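Local structure of type IV pilus biogenesis factor PilY1 (Pseudomonas aeruginosa, 3HX6) at residues E69-F77 with D144-T153; D221-D229 with A234-T242. The protein primes type IV pilus assembly and acts in twitching motility and host-cell adhesion, apparently using calcium binding and release to regulate pilus retraction. The protein carries 3 engineered substitutions. One frame throughout, in Å; residues are numbered along the deposited sequence.

Contact 1 of 2, residues E69-F77 with D144-T153; sequences EPSGNYSTF and DAFFGGAWHT
The indole of W151 lies between Y74 and F146. Y74 turns an edge to one indole face in an edge-to-face pair, ring planes at 75°, with Y74 CD1 3.4 Å from W151 CE2. F146 CD2 lies over the opposite face. At the indole edge, in plane, W151 NE1 donates to a water at 2.8 Å, and this water donates to E69 O. The F146 ring takes E69 CB over its centre, a CH-pi contact of 3.8 Å from E69 CB to the ring centroid. The bend of E69 at chi2 (-63°) lays its carboxylate nearly parallel to that ring, and E69 OE2 forms a salt bridge with R202 and accepts from W208 NE1. F77 receives W151 CB on one face, with T153 OG1 at its edge. Y74 CG is anti to the backbone N (chi1 -160°), which carries Y74 OH to D144 OD2, a 2.6 Å hydrogen bond on the anti lone pair. D144 OD1 accepts from T153 OG1, which also bonds R84. The contact packs 69-77 on the propeller hairpin 144-153. Y74 OH and W151 NE1 are both hydrogen-bonded. D144 is held through both oxygens, with Q59 N also on OD2, which should fix its rotation and may favour the carboxylate form.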
loop_
_atom_site.group_PDB
_atom_site.type_symbol
_atom_site.label_atom_id
_atom_site.label_comp_id
_atom_site.label_asym_id
_atom_site.label_seq_id
_atom_site.Cartn_x
_atom_site.Cartn_y
_atom_site.Cartn_z
ATOM N N GLU A 69 -13.181 -21.699 -1.388
ATOM C CA GLU A 69 -14.496 -22.101 -0.902
ATOM C C GLU A 69 -15.632 -21.684 -1.840
ATOM O O GLU A 69 -16.255 -20.631 -1.659
ATOM C CB GLU A 69 -14.738 -21.511 0.489
ATOM C CG GLU A 69 -13.669 -21.859 1.514
ATOM C CD GLU A 69 -13.576 -23.349 1.793
ATOM O OE1 GLU A 69 -14.556 -24.079 1.526
ATOM O OE2 GLU A 69 -12.521 -23.786 2.300
ATOM N N PRO A 70 -15.928 -22.519 -2.846
ATOM C CA PRO A 70 -16.989 -22.236 -3.812
ATOM C C PRO A 70 -18.356 -22.059 -3.165
ATOM O O PRO A 70 -19.212 -21.352 -3.695
ATOM C CB PRO A 70 -16.947 -23.454 -4.735
ATOM C CG PRO A 70 -15.511 -23.868 -4.675
ATOM C CD PRO A 70 -15.235 -23.770 -3.195
ATOM N N SER A 71 -18.562 -22.700 -2.020
ATOM C CA SER A 71 -19.843 -22.610 -1.334
ATOM C C SER A 71 -20.005 -21.305 -0.565
ATOM O O SER A 71 -21.064 -21.040 -0.004
ATOM C CB SER A 71 -20.027 -23.797 -0.382
ATOM O OG SER A 71 -19.300 -23.621 0.824
ATOM N N GLY A 72 -18.957 -20.488 -0.539
ATOM C CA GLY A 72 -19.045 -19.223 0.170
ATOM C C GLY A 72 -18.911 -18.038 -0.768
ATOM O O GLY A 72 -18.777 -18.210 -1.979
ATOM N N ASN A 73 -18.960 -16.831 -0.213
ATOM C CA ASN A 73 -18.817 -15.619 -1.012
ATOM C C ASN A 73 -17.859 -14.691 -0.271
ATOM O O ASN A 73 -18.274 -13.933 0.603
ATOM C CB ASN A 73 -20.168 -14.924 -1.190
ATOM C CG ASN A 73 -20.142 -13.897 -2.297
ATOM O OD1 ASN A 73 -19.196 -13.113 -2.412
ATOM N ND2 ASN A 73 -21.179 -13.891 -3.126
ATOM N N TYR A 74 -16.578 -14.743 -0.618
ATOM C CA TYR A 74 -15.605 -13.912 0.076
ATOM C C TYR A 74 -15.776 -12.422 -0.185
ATOM O O TYR A 74 -15.567 -11.611 0.716
ATOM C CB TYR A 74 -14.175 -14.327 -0.279
ATOM C CG TYR A 74 -13.157 -13.858 0.741
ATOM C CD1 TYR A 74 -13.106 -14.429 2.017
ATOM C CD2 TYR A 74 -12.265 -12.823 0.449
ATOM C CE1 TYR A 74 -12.197 -13.980 2.977
ATOM C CE2 TYR A 74 -11.352 -12.364 1.405
ATOM C CZ TYR A 74 -11.326 -12.949 2.667
ATOM O OH TYR A 74 -10.439 -12.492 3.621
ATOM N N SER A 75 -16.155 -12.052 -1.406
ATOM C CA SER A 75 -16.331 -10.639 -1.729
ATOM C C SER A 75 -17.334 -9.971 -0.788
ATOM O O SER A 75 -17.112 -8.845 -0.349
ATOM C CB SER A 75 -16.789 -10.461 -3.178
ATOM O OG SER A 75 -18.104 -10.951 -3.349
ATOM N N THR A 76 -18.430 -10.660 -0.476
ATOM C CA THR A 76 -19.431 -10.090 0.424
ATOM C C THR A 76 -18.894 -10.054 1.855
ATOM O O THR A 76 -19.252 -9.177 2.643
ATOM C CB THR A 76 -20.762 -10.880 0.391
ATOM O OG1 THR A 76 -20.528 -12.244 0.748
ATOM C CG2 THR A 76 -21.380 -10.828 -0.999
ATOM N N PHE A 77 -18.034 -11.010 2.191
ATOM C CA PHE A 77 -17.440 -11.044 3.520
ATOM C C PHE A 77 -16.456 -9.892 3.617
ATOM O O PHE A 77 -16.419 -9.174 4.609
ATOM C CB PHE A 77 -16.683 -12.350 3.746
ATOM C CG PHE A 77 -15.988 -12.421 5.080
ATOM C CD1 PHE A 77 -16.703 -12.708 6.235
ATOM C CD2 PHE A 77 -14.620 -12.192 5.179
ATOM C CE1 PHE A 77 -16.064 -12.774 7.472
ATOM C CE2 PHE A 77 -13.975 -12.255 6.409
ATOM C CZ PHE A 77 -14.700 -12.545 7.555
ATOM N N ASP A 144 -8.501 -15.381 8.673
ATOM C CA ASP A 144 -9.827 -15.615 8.132
ATOM C C ASP A 144 -9.887 -17.105 7.836
ATOM O O ASP A 144 -8.918 -17.687 7.351
ATOM C CB ASP A 144 -10.049 -14.810 6.850
ATOM C CG ASP A 144 -10.276 -13.335 7.124
ATOM O OD1 ASP A 144 -10.520 -12.983 8.294
ATOM O OD2 ASP A 144 -10.223 -12.532 6.172
ATOM N N ALA A 145 -11.010 -17.729 8.160
ATOM C CA ALA A 145 -11.172 -19.152 7.922
ATOM C C ALA A 145 -12.615 -19.431 7.537
ATOM O O ALA A 145 -13.509 -18.648 7.836
ATOM C CB ALA A 145 -10.792 -19.945 9.175
ATOM N N PHE A 146 -12.835 -20.557 6.879
ATOM C CA PHE A 146 -14.171 -20.923 6.451
ATOM C C PHE A 146 -14.636 -22.180 7.169
ATOM O O PHE A 146 -13.938 -23.192 7.176
ATOM C CB PHE A 146 -14.168 -21.141 4.936
ATOM C CG PHE A 146 -15.530 -21.339 4.337
ATOM C CD1 PHE A 146 -16.039 -22.617 4.139
ATOM C CD2 PHE A 146 -16.287 -20.244 3.926
ATOM C CE1 PHE A 146 -17.282 -22.807 3.532
ATOM C CE2 PHE A 146 -17.533 -20.418 3.318
ATOM C CZ PHE A 146 -18.029 -21.703 3.121
ATOM N N PHE A 147 -15.808 -22.096 7.793
ATOM C CA PHE A 147 -16.403 -23.231 8.487
ATOM C C PHE A 147 -17.846 -22.875 8.849
ATOM O O PHE A 147 -18.218 -21.698 8.880
ATOM C CB PHE A 147 -15.577 -23.603 9.726
ATOM C CG PHE A 147 -15.477 -22.515 10.751
ATOM C CD1 PHE A 147 -16.451 -22.378 11.738
ATOM C CD2 PHE A 147 -14.393 -21.638 10.751
ATOM C CE1 PHE A 147 -16.350 -21.384 12.715
ATOM C CE2 PHE A 147 -14.282 -20.639 11.726
ATOM C CZ PHE A 147 -15.263 -20.515 12.710
ATOM N N GLY A 148 -18.669 -23.884 9.097
ATOM C CA GLY A 148 -20.058 -23.606 9.407
ATOM C C GLY A 148 -20.699 -22.956 8.192
ATOM O O GLY A 148 -21.676 -22.219 8.307
ATOM N N GLY A 149 -20.122 -23.221 7.023
ATOM C CA GLY A 149 -20.640 -22.681 5.779
ATOM C C GLY A 149 -20.411 -21.195 5.544
ATOM O O GLY A 149 -20.999 -20.613 4.632
ATOM N N ALA A 150 -19.556 -20.569 6.345
ATOM C CA ALA A 150 -19.302 -19.147 6.168
ATOM C C ALA A 150 -17.886 -18.730 6.542
ATOM O O ALA A 150 -17.146 -19.477 7.189
ATOM C CB ALA A 150 -20.305 -18.340 6.986
ATOM N N TRP A 151 -17.513 -17.531 6.117
ATOM C CA TRP A 151 -16.207 -16.989 6.437
ATOM C C TRP A 151 -16.284 -16.356 7.816
ATOM O O TRP A 151 -17.312 -15.795 8.189
ATOM C CB TRP A 151 -15.789 -15.941 5.406
ATOM C CG TRP A 151 -15.343 -16.549 4.127
ATOM C CD1 TRP A 151 -16.082 -16.728 2.999
ATOM C CD2 TRP A 151 -14.057 -17.114 3.862
ATOM N NE1 TRP A 151 -15.338 -17.372 2.042
ATOM C CE2 TRP A 151 -14.090 -17.623 2.546
ATOM C CE3 TRP A 151 -12.880 -17.244 4.612
ATOM C CZ2 TRP A 151 -12.988 -18.255 1.959
ATOM C CZ3 TRP A 151 -11.779 -17.876 4.026
ATOM C CH2 TRP A 151 -11.846 -18.371 2.713
ATOM N N HIS A 152 -15.196 -16.466 8.569
ATOM C CA HIS A 152 -15.107 -15.906 9.914
ATOM C C HIS A 152 -13.687 -15.414 10.074
ATOM O O HIS A 152 -12.800 -15.789 9.298
ATOM C CB HIS A 152 -15.302 -16.980 10.988
ATOM C CG HIS A 152 -16.548 -17.789 10.833
ATOM N ND1 HIS A 152 -17.723 -17.477 11.482
ATOM C CD2 HIS A 152 -16.802 -18.903 10.105
ATOM C CE1 HIS A 152 -18.646 -18.365 11.160
ATOM N NE2 HIS A 152 -18.114 -19.240 10.327
ATOM N N THR A 153 -13.477 -14.567 11.074
ATOM C CA THR A 153 -12.138 -14.107 11.392
ATOM C C THR A 153 -11.940 -14.769 12.742
ATOM O O THR A 153 -12.746 -14.588 13.661
ATOM C CB THR A 153 -12.036 -12.584 11.543
ATOM O OG1 THR A 153 -12.320 -11.955 10.286
ATOM C CG2 THR A 153 -10.625 -12.205 11.974
HETATM O O HOH W 1 -15.786 -18.116 -0.671
#

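Contact 2 of 2, residues D221-D229 with A234-T242; sequences DKAALLIID and AITRKLEVT
L225 and L239 form a hydrogen-bonded pair of the antiparallel hairpin, the last two strands of a four-stranded propeller blade. The bond from L239 N to L225 O is 2.9 Å long and nearly straight (170°). I227 N donates to R237 O at 2.9 Å. I227 O accepts from R237 N at 3.2 Å and, weakly, from T236 N, so T236 and R237 both face I227 in a classic beta bulge. Beyond it, D229 N donates to A234 O. A water bridges D229 OD1 and T236 OG1, while D229 OD2 takes T232 N. At the other end K222 NZ and E240 OE1 make a long salt bridge of 3.6 Å. On one face of the sheet L225 CD2 meets L239 CD2 at 4.0 Å, and I227 CD1 touches the same methyl. F280 of the next sheet packs on both leucines. On the other face the bent chain of K238 lays CD 3.6 Å from L226 CD2, and its NZ pairs with D190. I228 and I235 lie side by side there, both against I183. The backbone bonds thus fix the register, the bulge shifts it by one, and apolar side chains on both faces pack on neighbouring blades.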
loop_
_atom_site.group_PDB
_atom_site.type_symbol
_atom_site.label_atom_id
_atom_site.label_comp_id
_atom_site.label_asym_id
_atom_site.label_seq_id
_atom_site.Cartn_x
_atom_site.Cartn_y
_atom_site.Cartn_z
ATOM N N ASP A 221 7.296 -35.761 26.472
ATOM C CA ASP A 221 8.354 -35.068 25.739
ATOM C C ASP A 221 8.446 -35.409 24.259
ATOM O O ASP A 221 9.536 -35.405 23.683
ATOM C CB ASP A 221 9.713 -35.330 26.393
ATOM C CG ASP A 221 9.841 -34.676 27.750
ATOM O OD1 ASP A 221 9.664 -33.439 27.836
ATOM O OD2 ASP A 221 10.120 -35.398 28.729
ATOM N N LYS A 222 7.307 -35.698 23.640
ATOM C CA LYS A 222 7.297 -36.021 22.221
ATOM C C LYS A 222 7.079 -34.765 21.396
ATOM O O LYS A 222 6.715 -33.715 21.922
ATOM C CB LYS A 222 6.186 -37.021 21.901
ATOM C CG LYS A 222 6.360 -38.377 22.564
ATOM C CD LYS A 222 5.158 -39.261 22.282
ATOM C CE LYS A 222 5.264 -40.604 22.990
ATOM N NZ LYS A 222 4.053 -41.441 22.742
ATOM N N ALA A 223 7.319 -34.886 20.097
ATOM C CA ALA A 223 7.122 -33.789 19.165
ATOM C C ALA A 223 6.093 -34.279 18.157
ATOM O O ALA A 223 6.201 -35.397 17.662
ATOM C CB ALA A 223 8.429 -33.449 18.466
ATOM N N ALA A 224 5.090 -33.456 17.862
ATOM C CA ALA A 224 4.062 -33.850 16.905
ATOM C C ALA A 224 3.351 -32.653 16.296
ATOM O O ALA A 224 3.184 -31.625 16.944
ATOM C CB ALA A 224 3.037 -34.757 17.583
ATOM N N LEU A 225 2.946 -32.786 15.038
ATOM C CA LEU A 225 2.213 -31.717 14.379
ATOM C C LEU A 225 0.759 -31.946 14.760
ATOM O O LEU A 225 0.246 -33.059 14.636
ATOM C CB LEU A 225 2.353 -31.798 12.851
ATOM C CG LEU A 225 1.693 -30.637 12.091
ATOM C CD1 LEU A 225 2.519 -29.366 12.307
ATOM C CD2 LEU A 225 1.599 -30.953 10.599
ATOM N N LEU A 226 0.100 -30.908 15.249
ATOM C CA LEU A 226 -1.292 -31.036 15.618
ATOM C C LEU A 226 -2.124 -30.370 14.533
ATOM O O LEU A 226 -1.855 -29.239 14.135
ATOM C CB LEU A 226 -1.561 -30.366 16.971
ATOM C CG LEU A 226 -0.742 -30.880 18.168
ATOM C CD1 LEU A 226 -1.187 -30.169 19.447
ATOM C CD2 LEU A 226 -0.927 -32.384 18.311
ATOM N N ILE A 227 -3.114 -31.096 14.036
ATOM C CA ILE A 227 -4.003 -30.566 13.023
ATOM C C ILE A 227 -5.361 -30.564 13.699
ATOM O O ILE A 227 -6.005 -31.602 13.859
ATOM C CB ILE A 227 -3.992 -31.442 11.763
ATOM C CG1 ILE A 227 -2.586 -31.409 11.147
ATOM C CG2 ILE A 227 -5.023 -30.934 10.761
ATOM C CD1 ILE A 227 -2.425 -32.238 9.886
ATOM N N ILE A 228 -5.765 -29.374 14.121
ATOM C CA ILE A 228 -7.006 -29.169 14.846
ATOM C C ILE A 228 -8.097 -28.591 13.955
ATOM O O ILE A 228 -7.904 -27.551 13.328
ATOM C CB ILE A 228 -6.746 -28.208 16.022
ATOM C CG1 ILE A 228 -5.542 -28.719 16.829
ATOM C CG2 ILE A 228 -7.992 -28.087 16.893
ATOM C CD1 ILE A 228 -5.009 -27.731 17.846
ATOM N N ASP A 229 -9.242 -29.261 13.900
ATOM C CA ASP A 229 -10.349 -28.778 13.082
ATOM C C ASP A 229 -10.738 -27.388 13.565
ATOM O O ASP A 229 -11.027 -27.186 14.748
ATOM C CB ASP A 229 -11.557 -29.714 13.192
ATOM C CG ASP A 229 -12.707 -29.283 12.296
ATOM O OD1 ASP A 229 -12.533 -29.296 11.058
ATOM O OD2 ASP A 229 -13.778 -28.926 12.832
ATOM N N ALA A 234 -11.528 -30.388 17.374
ATOM C CA ALA A 234 -11.190 -31.804 17.453
ATOM C C ALA A 234 -9.795 -32.002 16.864
ATOM O O ALA A 234 -9.365 -31.242 16.000
ATOM C CB ALA A 234 -12.199 -32.636 16.665
ATOM N N ILE A 235 -9.086 -33.021 17.328
ATOM C CA ILE A 235 -7.764 -33.281 16.789
ATOM C C ILE A 235 -7.953 -34.109 15.520
ATOM O O ILE A 235 -8.046 -35.333 15.579
ATOM C CB ILE A 235 -6.890 -34.062 17.789
ATOM C CG1 ILE A 235 -6.821 -33.309 19.123
ATOM C CG2 ILE A 235 -5.495 -34.252 17.218
ATOM C CD1 ILE A 235 -6.284 -31.887 19.018
ATOM N N THR A 236 -8.026 -33.439 14.374
ATOM C CA THR A 236 -8.216 -34.135 13.100
ATOM C C THR A 236 -7.094 -35.143 12.851
ATOM O O THR A 236 -7.332 -36.245 12.359
ATOM C CB THR A 236 -8.279 -33.138 11.929
ATOM O OG1 THR A 236 -9.401 -32.266 12.111
ATOM C CG2 THR A 236 -8.427 -33.878 10.600
ATOM N N ARG A 237 -5.871 -34.756 13.191
ATOM C CA ARG A 237 -4.712 -35.626 13.034
ATOM C C ARG A 237 -3.555 -35.147 13.883
ATOM O O ARG A 237 -3.304 -33.945 14.004
ATOM C CB ARG A 237 -4.221 -35.688 11.578
ATOM C CG ARG A 237 -4.856 -36.760 10.695
ATOM C CD ARG A 237 -4.838 -38.150 11.324
ATOM N NE ARG A 237 -3.509 -38.713 11.572
ATOM C CZ ARG A 237 -2.694 -39.205 10.637
ATOM N NH1 ARG A 237 -3.050 -39.207 9.359
ATOM N NH2 ARG A 237 -1.530 -39.727 10.988
ATOM N N LYS A 238 -2.867 -36.105 14.483
ATOM C CA LYS A 238 -1.680 -35.829 15.269
ATOM C C LYS A 238 -0.613 -36.602 14.520
ATOM O O LYS A 238 -0.700 -37.823 14.387
ATOM C CB LYS A 238 -1.811 -36.358 16.698
ATOM C CG LYS A 238 -0.506 -36.300 17.484
ATOM C CD LYS A 238 -0.727 -35.970 18.954
ATOM C CE LYS A 238 -1.626 -36.980 19.659
ATOM N NZ LYS A 238 -0.943 -38.255 19.952
ATOM N N LEU A 239 0.367 -35.883 13.993
ATOM C CA LEU A 239 1.452 -36.505 13.254
ATOM C C LEU A 239 2.693 -36.526 14.131
ATOM O O LEU A 239 3.463 -35.561 14.173
ATOM C CB LEU A 239 1.719 -35.723 11.965
ATOM C CG LEU A 239 0.929 -36.088 10.705
ATOM C CD1 LEU A 239 -0.395 -36.730 11.053
ATOM C CD2 LEU A 239 0.738 -34.835 9.856
ATOM N N GLU A 240 2.876 -37.633 14.838
ATOM C CA GLU A 240 4.015 -37.768 15.722
ATOM C C GLU A 240 5.278 -37.992 14.925
ATOM O O GLU A 240 5.283 -38.629 13.877
ATOM C CB GLU A 240 3.837 -38.928 16.707
ATOM C CG GLU A 240 4.848 -38.860 17.853
ATOM C CD GLU A 240 4.833 -40.084 18.748
ATOM O OE1 GLU A 240 3.747 -40.453 19.245
ATOM O OE2 GLU A 240 5.914 -40.674 18.957
ATOM N N VAL A 241 6.353 -37.448 15.455
ATOM C CA VAL A 241 7.652 -37.538 14.849
ATOM C C VAL A 241 8.512 -38.286 15.869
ATOM O O VAL A 241 8.298 -38.136 17.069
ATOM C CB VAL A 241 8.137 -36.102 14.583
ATOM C CG1 VAL A 241 9.335 -35.772 15.436
ATOM C CG2 VAL A 241 8.351 -35.913 13.117
ATOM N N THR A 242 9.455 -39.105 15.407
ATOM C CA THR A 242 10.296 -39.859 16.340
ATOM C C THR A 242 11.485 -39.058 16.860
ATOM O O THR A 242 11.566 -38.766 18.054
ATOM C CB THR A 242 10.829 -41.163 15.702
ATOM O OG1 THR A 242 9.727 -41.983 15.297
ATOM C CG2 THR A 242 11.679 -41.940 16.701
HETATM O O HOH W 2 8.631 -37.185 19.362
HETATM O O HOH W 3 -10.222 -30.620 10.135
#

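The chain has already laid down strand 54-55 when it reaches contact 1 at 69-77. It then completes helix 74-82, adds strands 87-91, 97-99 and 108-110 to that first sheet, and forms helices 113-118 and 130-137. It returns at 144-153 to close a loop of 66 residues. That contact joins the start of helix 74-82 to the first hairpin of the sheet 141-184. The chain finishes this sheet, starts the next at 199-202, and reaches contact 2, a hairpin closed over four residues. The contacts follow in series and neither nest nor cross. Contact 2 belongs to sheet 199-241, which also supplies R202 and W208 beside contact 1, so successive propeller sheets connect the two.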